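Local coordinates for citrate lyase subunit beta-like protein (Mycobacterium tuberculosis H37Rv, PDB 6CHU) that is a magnesium-dependent lyase of the HpcH/HpaI aldolase family with a role in itaconate dissimilation and leucine catabolism, at residues Asp42-Val47 against Val70-Ala75. Numbering follows the deposited sequence.
Sequences DLEDGV and VVRINA. With ACT (acetate ion), chain E; ACT (acetate ion), chain F.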
loop_
_atom_site.group_PDB
_atom_site.type_symbol
_atom_site.label_atom_id
_atom_site.label_comp_id
_atom_site.label_asym_id
_atom_site.label_seq_id
_atom_site.Cartn_x
_atom_site.Cartn_y
_atom_site.Cartn_z
ATOM N N ASP A 42 4.767 -16.206 25.765
ATOM C CA ASP A 42 3.482 -15.703 25.308
ATOM C C ASP A 42 2.464 -15.741 26.437
ATOM O O ASP A 42 2.173 -16.813 26.980
ATOM C CB ASP A 42 2.990 -16.523 24.120
ATOM C CG ASP A 42 1.828 -15.877 23.414
ATOM O OD1 ASP A 42 1.538 -14.684 23.699
ATOM O OD2 ASP A 42 1.211 -16.560 22.568
ATOM N N LEU A 43 1.910 -14.576 26.772
ATOM C CA LEU A 43 0.765 -14.480 27.667
ATOM C C LEU A 43 -0.544 -14.252 26.916
ATOM O O LEU A 43 -1.614 -14.260 27.545
ATOM C CB LEU A 43 0.975 -13.337 28.676
ATOM C CG LEU A 43 2.236 -13.393 29.541
ATOM C CD1 LEU A 43 2.374 -12.056 30.304
ATOM C CD2 LEU A 43 2.176 -14.559 30.516
ATOM N N GLU A 44 -0.492 -14.061 25.596
ATOM C CA GLU A 44 -1.708 -13.779 24.838
ATOM C C GLU A 44 -2.239 -15.044 24.159
ATOM O O GLU A 44 -2.534 -16.032 24.838
ATOM C CB GLU A 44 -1.477 -12.650 23.821
ATOM C CG GLU A 44 -2.788 -11.970 23.364
ATOM C CD GLU A 44 -2.906 -11.799 21.852
ATOM O OE1 GLU A 44 -2.207 -12.506 21.095
ATOM O OE2 GLU A 44 -3.707 -10.938 21.421
ATOM N N ASP A 45 -2.376 -15.036 22.829
ATOM C CA ASP A 45 -3.214 -16.046 22.186
ATOM C C ASP A 45 -2.678 -17.466 22.330
ATOM O O ASP A 45 -3.454 -18.418 22.199
ATOM C CB ASP A 45 -3.421 -15.702 20.710
ATOM C CG ASP A 45 -4.493 -14.659 20.523
ATOM O OD1 ASP A 45 -5.141 -14.305 21.541
ATOM O OD2 ASP A 45 -4.678 -14.186 19.382
ATOM N N GLY A 46 -1.393 -17.637 22.624
ATOM C CA GLY A 46 -0.891 -18.984 22.847
ATOM C C GLY A 46 -1.361 -19.639 24.132
ATOM O O GLY A 46 -1.152 -20.847 24.293
ATOM N N VAL A 47 -1.985 -18.891 25.044
ATOM C CA VAL A 47 -2.395 -19.400 26.352
ATOM C C VAL A 47 -3.893 -19.198 26.517
ATOM O O VAL A 47 -4.394 -18.080 26.340
ATOM C CB VAL A 47 -1.637 -18.706 27.499
ATOM C CG1 VAL A 47 -2.161 -19.182 28.863
ATOM C CG2 VAL A 47 -0.138 -18.954 27.371
ATOM N N VAL A 70 11.669 -12.126 24.945
ATOM C CA VAL A 70 10.642 -11.091 24.853
ATOM C C VAL A 70 9.333 -11.686 25.367
ATOM O O VAL A 70 9.093 -12.887 25.224
ATOM C CB VAL A 70 10.499 -10.591 23.390
ATOM C CG1 VAL A 70 9.293 -9.663 23.212
ATOM C CG2 VAL A 70 11.779 -9.900 22.940
ATOM N N VAL A 71 8.486 -10.858 25.981
ATOM C CA VAL A 71 7.221 -11.334 26.541
ATOM C C VAL A 71 6.078 -10.707 25.757
ATOM O O VAL A 71 5.961 -9.476 25.705
ATOM C CB VAL A 71 7.105 -11.014 28.042
ATOM C CG1 VAL A 71 5.782 -11.530 28.606
ATOM C CG2 VAL A 71 8.286 -11.626 28.820
ATOM N N ARG A 72 5.235 -11.542 25.138
ATOM C CA ARG A 72 4.022 -11.023 24.514
ATOM C C ARG A 72 2.937 -10.881 25.570
ATOM O O ARG A 72 2.511 -11.871 26.180
ATOM C CB ARG A 72 3.527 -11.892 23.356
ATOM C CG ARG A 72 2.278 -11.239 22.706
ATOM C CD ARG A 72 1.928 -11.770 21.317
ATOM N NE ARG A 72 1.349 -13.113 21.348
ATOM C CZ ARG A 72 0.740 -13.671 20.299
ATOM N NH1 ARG A 72 0.639 -12.985 19.167
ATOM N NH2 ARG A 72 0.235 -14.902 20.376
ATOM N N ILE A 73 2.520 -9.636 25.809
ATOM C CA ILE A 73 1.464 -9.336 26.765
ATOM C C ILE A 73 0.135 -9.301 26.026
ATOM O O ILE A 73 0.075 -9.580 24.828
ATOM C CB ILE A 73 1.739 -8.009 27.502
ATOM C CG1 ILE A 73 1.759 -6.834 26.518
ATOM C CG2 ILE A 73 3.064 -8.099 28.272
ATOM C CD1 ILE A 73 2.111 -5.459 27.168
ATOM N N ASN A 74 -0.936 -8.978 26.736
ATOM C CA ASN A 74 -2.255 -8.902 26.138
ATOM C C ASN A 74 -2.530 -7.479 25.648
ATOM O O ASN A 74 -1.738 -6.555 25.862
ATOM C CB ASN A 74 -3.296 -9.402 27.142
ATOM C CG ASN A 74 -3.282 -10.924 27.260
ATOM O OD1 ASN A 74 -3.950 -11.613 26.492
ATOM N ND2 ASN A 74 -2.485 -11.453 28.189
ATOM N N ALA A 75 -3.647 -7.317 24.943
ATOM C CA ALA A 75 -3.850 -6.097 24.171
ATOM C C ALA A 75 -4.144 -4.898 25.076
ATOM O O ALA A 75 -4.565 -5.034 26.229
ATOM C CB ALA A 75 -4.988 -6.282 23.161
HETATM C C ACT E . -0.255 -17.100 17.769
HETATM O O ACT E . -0.489 -17.727 16.701
HETATM O OXT ACT E . -0.844 -16.092 18.220
HETATM C CH3 ACT E . 0.928 -17.666 18.639
HETATM C C ACT F . 0.231 -13.346 15.580
HETATM O O ACT F . 0.073 -13.086 14.354
HETATM O OXT ACT F . -0.547 -13.082 16.549
HETATM C CH3 ACT F . 1.531 -14.111 15.951
HETATM O O HOH W 1 -5.085 -9.554 23.165
#
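The side chains of Arg-72 and Asp-42 run alongside each other in the same direction, each with CG anti to its own backbone N (chi1 -177° in Arg-72). The arginine meets the carboxylate along its NE-NH2 side. Its NE donates an almost straight hydrogen bond to Asp-42 OD1 at 2.8 Å, and NH2 reaches OD2 of the same aspartate at 2.9 Å, on the syn side but tilted out of the carboxylate plane. The carboxylate and guanidinium planes are turned 50° apart, and NE meets OD1 from above the carboxylate plane. From the opposite face, Glu-44 N bonds to Asp-42 OD1, closing an Asx turn, and Gly-46 N bonds to OD2. Four N-H groups thus fix the rotation of this carboxylate.

Glu-44 takes a face of the guanidinium. Its OE1 sits over the centre, 3.3 Å from Arg-72 CZ, so the attraction is one of charge, with no N-H aimed at it. Asp-45 N holds this OE1 in place, while OE2 forms a salt bridge with Lys-100. At the guanidinium edge, NH1 and NH2 each donate to an acetate, probably from the crystallisation liquor. Arg-72 is a substrate-binding residue, and the acetates are consistent with a site for carboxylate groups.

The loop after strand 38-42 is also tied to strand 69-72 and to the residues that follow it. Leu-43 N bonds to Arg-72 O at 2.8 Å. Asn-74 ND2 donates to Leu-43 O at 3.0 Å, from above the carbonyl plane, and also bonds to Asp-84. Leu-43 CD1 rests on Val-71 CG1 at 3.8 Å.

Asp-42 and Arg-72 end the adjacent parallel strands 38-42 and 69-72 of the TIM barrel. The side chain of Asp-45 lies near that of the magnesium ligand Asp-146. Phe-20 of strand 17-22 touches both side chains of the Asp-42/Arg-72 pair, while helices 52-61 and 79-89 pack against Leu-43 and Asn-74.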